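Local coordinates for protein 2,5-dihydroxypyridine 5,6-dioxygenase (Pseudomonas putida KT2440, PDB 7CUP) that cleaves the ring of 2,5-dihydroxypyridine between carbons 5 and 6 with dioxygen at an iron centre, yielding N-formylmaleamate in aerobic nicotinate degradation, at residues P258-I263 with R313-H318; F196-E201 with T307-K312; S19-T24 with G116-L121; S26-K31 with D95-T100. All coordinates share one frame; numbering follows the deposited sequence.

Interaction 1: residues P258-I263 with R313-H318. With FE (Fe (III) ion), chain G.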
# COMPACT_ATOMS: atom_id res chain seq x y z
N PRO A 258 25.99 32.06 -19.67
CA PRO A 258 25.38 32.94 -20.67
C PRO A 258 24.46 32.23 -21.69
O PRO A 258 23.68 32.89 -22.32
CB PRO A 258 26.58 33.63 -21.35
CG PRO A 258 27.79 32.80 -20.99
CD PRO A 258 27.46 32.08 -19.70
N GLU A 259 24.56 30.91 -21.84
CA GLU A 259 23.70 30.18 -22.81
C GLU A 259 22.22 30.30 -22.43
O GLU A 259 21.38 30.27 -23.35
CB GLU A 259 24.10 28.71 -22.87
CG GLU A 259 25.43 28.48 -23.54
CD GLU A 259 25.69 27.01 -23.84
OE1 GLU A 259 26.60 26.73 -24.64
OE2 GLU A 259 24.95 26.15 -23.28
N VAL A 260 21.90 30.51 -21.14
CA VAL A 260 20.49 30.51 -20.63
C VAL A 260 19.67 31.57 -21.40
O VAL A 260 18.46 31.33 -21.62
CB VAL A 260 20.40 30.72 -19.10
CG1 VAL A 260 21.31 29.77 -18.35
CG2 VAL A 260 20.72 32.14 -18.64
N TYR A 261 20.31 32.65 -21.88
CA TYR A 261 19.62 33.83 -22.48
C TYR A 261 19.31 33.59 -23.97
O TYR A 261 18.69 34.45 -24.61
CB TYR A 261 20.42 35.11 -22.24
CG TYR A 261 20.65 35.38 -20.78
CD1 TYR A 261 19.59 35.74 -19.96
CD2 TYR A 261 21.90 35.19 -20.21
CE1 TYR A 261 19.78 35.95 -18.61
CE2 TYR A 261 22.10 35.37 -18.85
CZ TYR A 261 21.04 35.75 -18.05
OH TYR A 261 21.21 35.92 -16.70
N GLY A 262 19.70 32.44 -24.52
CA GLY A 262 19.46 32.18 -25.94
C GLY A 262 18.00 31.86 -26.23
O GLY A 262 17.41 31.04 -25.52
N ILE A 263 17.44 32.43 -27.30
CA ILE A 263 16.08 32.07 -27.76
C ILE A 263 16.15 30.72 -28.46
O ILE A 263 17.00 30.52 -29.37
CB ILE A 263 15.46 33.15 -28.64
CG1 ILE A 263 15.43 34.50 -27.93
CG2 ILE A 263 14.08 32.72 -29.09
CD1 ILE A 263 14.61 34.53 -26.63
N ARG A 313 23.85 25.22 -27.85
CA ARG A 313 23.57 25.41 -26.40
C ARG A 313 23.09 24.10 -25.75
O ARG A 313 22.08 23.55 -26.21
CB ARG A 313 22.58 26.57 -26.30
CG ARG A 313 23.10 27.86 -26.93
CD ARG A 313 22.34 29.04 -26.35
NE ARG A 313 20.94 28.86 -26.66
CZ ARG A 313 20.39 29.13 -27.85
NH1 ARG A 313 21.12 29.63 -28.83
NH2 ARG A 313 19.10 28.91 -28.04
N LYS A 314 23.78 23.63 -24.71
CA LYS A 314 23.30 22.46 -23.91
C LYS A 314 22.98 22.86 -22.46
O LYS A 314 22.89 21.96 -21.61
CB LYS A 314 24.32 21.32 -23.97
CG LYS A 314 25.63 21.58 -23.23
CD LYS A 314 26.30 20.32 -22.68
CE LYS A 314 26.23 19.11 -23.59
NZ LYS A 314 26.64 19.43 -24.99
N THR A 315 22.82 24.15 -22.18
CA THR A 315 22.59 24.70 -20.82
C THR A 315 21.32 24.07 -20.24
O THR A 315 20.37 23.81 -20.97
CB THR A 315 22.50 26.23 -20.84
OG1 THR A 315 22.47 26.71 -19.50
CG2 THR A 315 21.28 26.74 -21.57
N PRO A 316 21.28 23.73 -18.94
CA PRO A 316 20.10 23.10 -18.35
C PRO A 316 18.92 24.05 -18.14
O PRO A 316 17.80 23.58 -18.07
CB PRO A 316 20.60 22.63 -16.98
CG PRO A 316 21.70 23.60 -16.64
CD PRO A 316 22.37 23.89 -17.97
N CYS A 317 19.18 25.35 -18.02
CA CYS A 317 18.12 26.35 -17.72
C CYS A 317 17.16 26.48 -18.92
O CYS A 317 17.58 26.93 -19.98
CB CYS A 317 18.73 27.69 -17.37
SG CYS A 317 17.50 28.93 -16.90
N HIS A 318 15.88 26.15 -18.72
CA HIS A 318 14.86 26.11 -19.79
C HIS A 318 13.58 26.83 -19.34
O HIS A 318 12.98 26.42 -18.31
CB HIS A 318 14.60 24.65 -20.15
CG HIS A 318 13.45 24.50 -21.06
ND1 HIS A 318 12.27 23.92 -20.67
CD2 HIS A 318 13.27 24.94 -22.32
CE1 HIS A 318 11.41 23.97 -21.65
NE2 HIS A 318 12.00 24.57 -22.67
FE FE G . 11.13 25.07 -24.63
O HOH W 1 16.95 29.47 -20.13
O HOH W 2 13.23 24.19 -25.20
O HOH W 3 9.92 23.11 -24.35

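Interaction 2: residues F196-E201 with T307-K312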
# COMPACT_ATOMS: atom_id res chain seq x y z
N PHE A 196 6.30 24.59 -33.71
CA PHE A 196 7.40 25.54 -33.48
C PHE A 196 8.58 25.22 -34.41
O PHE A 196 8.63 24.10 -34.97
CB PHE A 196 7.82 25.47 -32.01
CG PHE A 196 8.07 24.07 -31.50
CD1 PHE A 196 9.33 23.49 -31.60
CD2 PHE A 196 7.05 23.34 -30.93
CE1 PHE A 196 9.56 22.21 -31.12
CE2 PHE A 196 7.28 22.05 -30.46
CZ PHE A 196 8.53 21.48 -30.57
N THR A 197 9.46 26.20 -34.59
CA THR A 197 10.82 26.08 -35.16
C THR A 197 11.82 26.70 -34.20
O THR A 197 11.45 26.97 -33.05
CB THR A 197 11.06 26.85 -36.47
OG1 THR A 197 9.86 27.35 -37.06
CG2 THR A 197 11.84 26.01 -37.45
N TRP A 198 13.05 26.90 -34.69
CA TRP A 198 14.11 27.69 -34.04
C TRP A 198 14.47 28.82 -34.99
O TRP A 198 14.38 28.66 -36.20
CB TRP A 198 15.30 26.77 -33.72
CG TRP A 198 14.97 25.72 -32.71
CD1 TRP A 198 15.42 25.66 -31.42
CD2 TRP A 198 14.15 24.55 -32.90
NE1 TRP A 198 14.91 24.56 -30.80
CE2 TRP A 198 14.13 23.86 -31.68
CE3 TRP A 198 13.47 24.01 -34.00
CZ2 TRP A 198 13.46 22.66 -31.51
CZ3 TRP A 198 12.79 22.82 -33.84
CH2 TRP A 198 12.78 22.16 -32.60
N PRO A 199 14.84 30.01 -34.48
CA PRO A 199 15.40 31.05 -35.34
C PRO A 199 16.78 30.62 -35.86
O PRO A 199 17.47 29.84 -35.18
CB PRO A 199 15.53 32.26 -34.42
CG PRO A 199 15.66 31.66 -33.01
CD PRO A 199 14.88 30.36 -33.05
N ASN A 200 17.21 31.19 -36.98
CA ASN A 200 18.61 31.03 -37.48
C ASN A 200 19.58 31.42 -36.36
O ASN A 200 19.21 32.28 -35.53
CB ASN A 200 18.83 31.81 -38.78
CG ASN A 200 17.90 31.31 -39.86
OD1 ASN A 200 17.46 30.16 -39.82
ND2 ASN A 200 17.55 32.17 -40.80
N GLU A 201 20.77 30.80 -36.33
CA GLU A 201 21.78 31.03 -35.25
C GLU A 201 22.12 32.55 -35.23
O GLU A 201 22.19 33.17 -36.30
CB GLU A 201 22.95 30.04 -35.43
CG GLU A 201 23.51 29.47 -34.12
CD GLU A 201 22.63 28.56 -33.28
OE1 GLU A 201 21.60 28.10 -33.80
OE2 GLU A 201 22.96 28.30 -32.07
N THR A 307 20.39 21.91 -28.53
CA THR A 307 21.16 20.77 -29.12
C THR A 307 20.20 19.70 -29.66
O THR A 307 20.64 18.97 -30.53
CB THR A 307 22.15 20.07 -28.18
OG1 THR A 307 21.38 19.45 -27.15
CG2 THR A 307 23.19 20.98 -27.59
N GLU A 308 18.95 19.64 -29.18
CA GLU A 308 17.92 18.69 -29.70
C GLU A 308 17.79 18.83 -31.23
O GLU A 308 17.33 17.88 -31.83
CB GLU A 308 16.56 18.89 -29.02
CG GLU A 308 15.92 20.22 -29.32
CD GLU A 308 14.82 20.62 -28.35
OE1 GLU A 308 13.68 20.13 -28.51
OE2 GLU A 308 15.11 21.41 -27.42
N VAL A 309 18.14 19.98 -31.83
CA VAL A 309 18.16 20.21 -33.31
C VAL A 309 19.58 20.55 -33.80
O VAL A 309 19.71 21.06 -34.92
CB VAL A 309 17.16 21.30 -33.73
CG1 VAL A 309 15.74 20.85 -33.48
CG2 VAL A 309 17.43 22.65 -33.08
N GLY A 310 20.60 20.30 -32.99
CA GLY A 310 22.01 20.51 -33.39
C GLY A 310 22.50 21.94 -33.18
O GLY A 310 23.61 22.24 -33.66
N GLY A 311 21.75 22.79 -32.47
CA GLY A 311 22.25 24.09 -31.99
C GLY A 311 23.41 23.89 -31.02
O GLY A 311 23.65 22.72 -30.63
N LYS A 312 24.05 24.98 -30.60
CA LYS A 312 25.31 24.97 -29.80
C LYS A 312 25.03 24.82 -28.30
O LYS A 312 25.88 24.31 -27.58
CB LYS A 312 26.11 26.25 -30.07
CG LYS A 312 26.41 26.48 -31.55
CD LYS A 312 26.51 27.93 -31.94
CE LYS A 312 27.80 28.59 -31.49
NZ LYS A 312 28.06 29.83 -32.26
O HOH W 4 15.24 23.83 -27.96

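Interaction 3: residues S19-T24 with G116-L121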
# COMPACT_ATOMS: atom_id res chain seq x y z
N SER A 19 -2.16 5.74 -32.38
CA SER A 19 -0.69 5.52 -32.43
C SER A 19 -0.33 4.23 -33.19
O SER A 19 0.85 3.84 -33.15
CB SER A 19 -0.10 5.52 -31.03
OG SER A 19 -0.15 6.80 -30.44
N ARG A 20 -1.29 3.56 -33.82
CA ARG A 20 -1.10 2.38 -34.70
C ARG A 20 -0.60 1.18 -33.89
O ARG A 20 0.13 0.32 -34.43
CB ARG A 20 -0.22 2.74 -35.92
CG ARG A 20 -0.98 3.61 -36.91
CD ARG A 20 -0.41 3.75 -38.32
NE ARG A 20 -0.35 5.17 -38.67
CZ ARG A 20 -1.39 5.97 -38.94
NH1 ARG A 20 -2.63 5.50 -38.92
NH2 ARG A 20 -1.18 7.25 -39.22
N VAL A 21 -1.03 1.07 -32.64
CA VAL A 21 -0.77 -0.17 -31.86
C VAL A 21 -1.82 -1.19 -32.24
O VAL A 21 -3.00 -0.86 -32.25
CB VAL A 21 -0.80 0.11 -30.35
CG1 VAL A 21 -0.75 -1.17 -29.56
CG2 VAL A 21 0.30 1.07 -29.96
N ASP A 22 -1.40 -2.41 -32.53
CA ASP A 22 -2.29 -3.57 -32.81
C ASP A 22 -1.50 -4.83 -32.48
O ASP A 22 -0.40 -4.72 -31.92
CB ASP A 22 -2.80 -3.55 -34.27
CG ASP A 22 -1.69 -3.60 -35.30
OD1 ASP A 22 -0.62 -4.19 -35.02
OD2 ASP A 22 -1.88 -2.98 -36.37
N GLU A 23 -2.02 -5.97 -32.88
CA GLU A 23 -1.46 -7.30 -32.53
C GLU A 23 -0.07 -7.45 -33.15
O GLU A 23 0.60 -8.38 -32.77
CB GLU A 23 -2.41 -8.42 -32.95
CG GLU A 23 -2.44 -8.71 -34.44
CD GLU A 23 -3.18 -7.69 -35.29
OE1 GLU A 23 -4.02 -6.92 -34.74
OE2 GLU A 23 -2.94 -7.67 -36.52
N THR A 24 0.37 -6.62 -34.10
CA THR A 24 1.73 -6.83 -34.68
C THR A 24 2.76 -6.11 -33.79
O THR A 24 3.99 -6.25 -34.01
CB THR A 24 1.75 -6.36 -36.14
OG1 THR A 24 1.61 -4.94 -36.15
CG2 THR A 24 0.60 -6.96 -36.92
N GLY A 116 13.49 3.68 -35.44
CA GLY A 116 12.11 3.44 -35.89
C GLY A 116 11.09 3.37 -34.74
O GLY A 116 9.88 3.58 -34.99
N THR A 117 11.55 3.10 -33.52
CA THR A 117 10.69 3.14 -32.32
C THR A 117 9.99 4.50 -32.22
O THR A 117 10.62 5.51 -32.49
CB THR A 117 11.49 2.82 -31.05
OG1 THR A 117 12.01 1.50 -31.21
CG2 THR A 117 10.65 2.95 -29.80
N ARG A 118 8.70 4.49 -31.88
CA ARG A 118 7.85 5.68 -31.62
C ARG A 118 7.73 5.92 -30.10
O ARG A 118 7.73 4.96 -29.33
CB ARG A 118 6.44 5.49 -32.18
CG ARG A 118 6.38 4.68 -33.45
CD ARG A 118 5.05 4.72 -34.15
NE ARG A 118 3.97 3.88 -33.62
CZ ARG A 118 3.88 2.56 -33.70
NH1 ARG A 118 4.89 1.83 -34.17
NH2 ARG A 118 2.79 1.95 -33.27
N ILE A 119 7.60 7.18 -29.69
CA ILE A 119 7.53 7.51 -28.24
C ILE A 119 6.34 8.44 -28.01
O ILE A 119 6.32 9.54 -28.63
CB ILE A 119 8.83 8.13 -27.71
CG1 ILE A 119 10.04 7.24 -28.02
CG2 ILE A 119 8.65 8.44 -26.23
CD1 ILE A 119 11.40 7.81 -27.55
N LEU A 120 5.42 8.01 -27.13
CA LEU A 120 4.29 8.85 -26.65
C LEU A 120 4.55 9.25 -25.20
O LEU A 120 4.62 8.38 -24.35
CB LEU A 120 2.98 8.07 -26.77
CG LEU A 120 1.74 8.86 -26.35
CD1 LEU A 120 1.56 10.07 -27.25
CD2 LEU A 120 0.52 7.99 -26.38
N LEU A 121 4.72 10.54 -24.93
CA LEU A 121 4.84 11.07 -23.55
C LEU A 121 3.43 11.22 -22.98
O LEU A 121 2.53 11.68 -23.73
CB LEU A 121 5.61 12.39 -23.57
CG LEU A 121 5.71 13.06 -22.20
CD1 LEU A 121 6.55 12.24 -21.24
CD2 LEU A 121 6.24 14.48 -22.33

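Interaction 4: residues S26-K31 with D95-T100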
# COMPACT_ATOMS: atom_id res chain seq x y z
N SER A 26 4.73 -4.22 -30.37
CA SER A 26 5.23 -4.33 -28.98
C SER A 26 5.25 -2.95 -28.34
O SER A 26 5.73 -1.97 -28.96
CB SER A 26 6.57 -4.99 -28.96
OG SER A 26 6.40 -6.36 -29.27
N VAL A 27 4.71 -2.87 -27.14
CA VAL A 27 4.66 -1.61 -26.35
C VAL A 27 5.50 -1.80 -25.09
O VAL A 27 5.28 -2.78 -24.34
CB VAL A 27 3.21 -1.26 -25.99
CG1 VAL A 27 3.16 -0.03 -25.09
CG2 VAL A 27 2.34 -1.09 -27.23
N ALA A 28 6.41 -0.87 -24.83
CA ALA A 28 7.11 -0.73 -23.54
C ALA A 28 6.54 0.48 -22.81
O ALA A 28 6.47 1.58 -23.40
CB ALA A 28 8.59 -0.60 -23.78
N VAL A 29 6.12 0.26 -21.57
CA VAL A 29 5.66 1.33 -20.65
C VAL A 29 6.83 1.67 -19.73
O VAL A 29 7.22 0.81 -18.92
CB VAL A 29 4.38 0.97 -19.88
CG1 VAL A 29 3.95 2.15 -19.01
CG2 VAL A 29 3.27 0.56 -20.82
N LEU A 30 7.43 2.83 -19.97
CA LEU A 30 8.62 3.33 -19.23
C LEU A 30 8.15 4.10 -18.00
O LEU A 30 7.29 5.01 -18.13
CB LEU A 30 9.43 4.23 -20.15
CG LEU A 30 10.60 4.90 -19.45
CD1 LEU A 30 11.58 3.87 -18.88
CD2 LEU A 30 11.27 5.85 -20.41
N LYS A 31 8.66 3.73 -16.84
CA LYS A 31 8.26 4.40 -15.58
C LYS A 31 9.46 4.53 -14.64
O LYS A 31 10.47 3.85 -14.87
CB LYS A 31 7.15 3.60 -14.88
CG LYS A 31 7.52 2.17 -14.54
CD LYS A 31 6.45 1.46 -13.75
CE LYS A 31 6.88 0.10 -13.26
NZ LYS A 31 5.87 -0.43 -12.33
N ASP A 95 8.01 -1.35 -30.41
CA ASP A 95 7.53 -0.50 -31.52
C ASP A 95 7.17 0.89 -30.97
O ASP A 95 7.42 1.89 -31.64
CB ASP A 95 6.37 -1.17 -32.24
CG ASP A 95 6.82 -2.44 -32.94
OD1 ASP A 95 7.63 -2.33 -33.90
OD2 ASP A 95 6.42 -3.52 -32.48
N LEU A 96 6.58 0.93 -29.79
CA LEU A 96 6.08 2.19 -29.19
C LEU A 96 6.45 2.19 -27.71
O LEU A 96 6.28 1.13 -27.05
CB LEU A 96 4.56 2.29 -29.36
CG LEU A 96 3.96 3.61 -28.85
CD1 LEU A 96 2.98 4.20 -29.87
CD2 LEU A 96 3.25 3.41 -27.54
N VAL A 97 7.00 3.29 -27.22
CA VAL A 97 7.28 3.49 -25.76
C VAL A 97 6.23 4.47 -25.26
O VAL A 97 6.05 5.50 -25.95
CB VAL A 97 8.71 4.02 -25.54
CG1 VAL A 97 8.95 4.36 -24.07
CG2 VAL A 97 9.73 3.01 -26.04
N VAL A 98 5.48 4.10 -24.20
CA VAL A 98 4.67 5.08 -23.42
C VAL A 98 5.57 5.60 -22.32
O VAL A 98 5.87 4.84 -21.42
CB VAL A 98 3.41 4.46 -22.82
CG1 VAL A 98 2.66 5.49 -22.02
CG2 VAL A 98 2.54 3.84 -23.90
N ASP A 99 5.99 6.84 -22.39
CA ASP A 99 6.88 7.43 -21.36
C ASP A 99 6.01 8.10 -20.29
O ASP A 99 5.40 9.14 -20.55
CB ASP A 99 7.87 8.33 -22.08
CG ASP A 99 8.79 9.10 -21.16
OD1 ASP A 99 8.75 8.80 -19.93
OD2 ASP A 99 9.47 10.02 -21.66
N THR A 100 6.00 7.53 -19.09
CA THR A 100 5.35 8.11 -17.88
C THR A 100 6.39 8.66 -16.92
O THR A 100 6.02 8.94 -15.77
CB THR A 100 4.49 7.06 -17.17
OG1 THR A 100 5.32 6.06 -16.56
CG2 THR A 100 3.53 6.37 -18.11
O HOH W 5 6.54 -6.09 -32.61

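Interaction 1: residues P258-I263 with R313-H318
R313 opens the contact by lying over the turn at G262, whose CA stands 3.6 Å above the centre of the guanidinium plane. Its chain bends at chi3 (-61°), which brings NH2 to 3.0 Å from I263 O; at 127° this hydrogen bond is weak, while NE is held by G304 O. A leucine here would probably leave the carbonyls of I263 and G304 without these donors and uncover the G262 turn. The E259 carboxylate passes R313 nearly perpendicular to the guanidinium (87° between planes), and the charged atoms do not meet. E259 instead extends to the backbone: OE2 accepts a weak hydrogen bond from K314 N at 3.1 Å and lies equally near T315 N. T315 turns its methyl and CB to the stem of E259, with CB to CB at 3.6 Å; its OG1, beside V260 CG1, is hydrogen-bonded to D257. At C317 the packing is tight, CB being 3.5 Å from V260 CG1. A water bridges the backbones here, donating to V260 O at 2.8 Å and to C317 O at 2.6 Å. Next in sequence, H318 points away from 258-263 and binds iron through NE2 at 2.2 Å. H265, D320, S302 and two waters complete the shell, and the two histidines with the aspartate form the facial triad of two histidines and one carboxylate known from non-heme iron enzymes.

Interaction 2: residues F196-E201 with T307-K312
W198 and V309 meet in a CH-pi contact beside the iron site, where the chain leaving strand 194-197 of an antiparallel sheet faces the loop between strands 299-303 and 319-323. The evidence is the position of both valine methyls over the same indole face. CG1 of V309 lies 3.5 Å from the centroid of the six-membered ring of W198, only 16° off the ring normal, and comes within 3.4 Å of CH2. The other methyl, CG2, sits over the five-membered ring, 3.7 Å above the indole plane, so the isopropyl group covers both halves of the bicycle. Its placement follows from chi1 of V309 (-67°), which sets CG1 anti to the carbonyl carbon. W198 also packs on the iron ligand H265, and V309 on Y172.

E201 makes the second patch, with chi2 (66°) bending its chain toward K312. Contact is with the lysine's aliphatic part: OE2 of E201 is 3.6 Å from CD of K312, whereas NZ is too far for a salt bridge. The polar end is taken up by other residues, OE1 by the hydroxyl of Y172 and OE2 more weakly by N306 and, as a long ion pair, by R313.

E308 approaches the indole at its edge, not its face, with OE1 3.9 Å from CZ2 of W198 and near the ring plane. Also in that plane sits a water that accepts from W198 NE1 at 3.0 Å and donates to E308 OE2 at 2.5 Å.

Interaction 3: residues S19-T24 with G116-L121
R118 grips the backbone carbonyl of S19 in a side-chain-to-backbone contact that ties strand 118-121 of the parallel sheet to the end of helix 5-18. The stronger bond runs from NH2 of R118 to S19 O at 2.7 Å, with 146° at the hydrogen; the donor lies in the carbonyl plane, and the oxygen is tilted slightly from the guanidinium plane. NE of R118 adds only a weak bond to the same S19 O at 3.2 Å, its hydrogen being shared with A181 O. A bend at chi3 of R118 (-78°) carries the group round so that its edge meets the carbonyl. R20 O also lies close, 3.3 Å from R118 NH2.

The carbonyls are presented by a Schellman motif, in which R20 adopts positive phi (67°) as the helix ends; an Asx turn at D22 shapes the loop beyond the contact. S19 OG binds V15 O and A181 N, and approaches L120 CD2 only loosely, at 4.3 Å. The guanidinium of R118 has a further partner in Q25 OE1, which receives NH1. The R20 side chain leads away to a salt bridge with D182.

Replacing R118 with a methionine would probably leave S19 O, A181 O and Q25 OE1 without these donors and weaken the tie between helix end and strand. Since carbonyls at a helix C-terminus carry partial negative charge, the buried guanidinium probably gains favourable electrostatics there as well as hydrogen bonds.

Interaction 4: residues S26-K31 with D95-T100
V27 and V98 lie obliquely against each other on one face of a parallel beta pair, strands 26-31 and 96-99, within the five-stranded parallel sheet. The strand axes approach to 4.7 Å and run parallel with a 23° twist between their directions, and V27-L96, A28-V97, V29-V98 and L30-D99 face each other in register. V27, V29, L96 and V98 point to the face where helix 37-49 packs on V29. There V27 CG1 is 4.1 Å from V98 CG2, a contact favoured by chi1 of V27 (176°), which leaves CG1 anti to the backbone N.

On the reverse face, A28 and L30 meet V97 and D99. L30 CB rests 4.0 Å from V97 CG1, while the L30 and D99 side chains run side by side in the same direction, CD2 of L30 reaching 3.9 Å from OD1 of D99. That carboxylate is satisfied by the amides of M101, M102 and L103, which probably lets it sit beside an apolar neighbour.

Backbone hydrogen bonds alternate between the strands, from A28 N to L96 O through L30 N to V98 O. At the N-terminal end, S26 N meets the anti lone pair of D95 OD2 at 2.8 Å, and S26 O accepts from both D95 N and L96 N. The other end is likewise doubly held: L30 O takes T100 N at 3.0 Å and the T100 OG1 hydroxyl at 2.7 Å.

From the N terminus, interaction 3 opens at 19-24, just after helix 5-18, and interaction 4 at 26-31; interaction 4 closes first, at 95-100, and interaction 3 at 116-121, so the former is nested within the latter. Their neighbouring strands meet at R118 O and V97 N, 2.8 Å apart, while interaction 3 joins the helix end to this parallel sheet. Interaction 2 opens at 196-201 and interaction 1 at 258-263; they close at 307-312 and 313-318, after both have opened, so they cross. These consecutive partners pin one loop of the antiparallel sheet beside the iron site. Interactions 1 and 3 lie on opposite sides of the chain's centre.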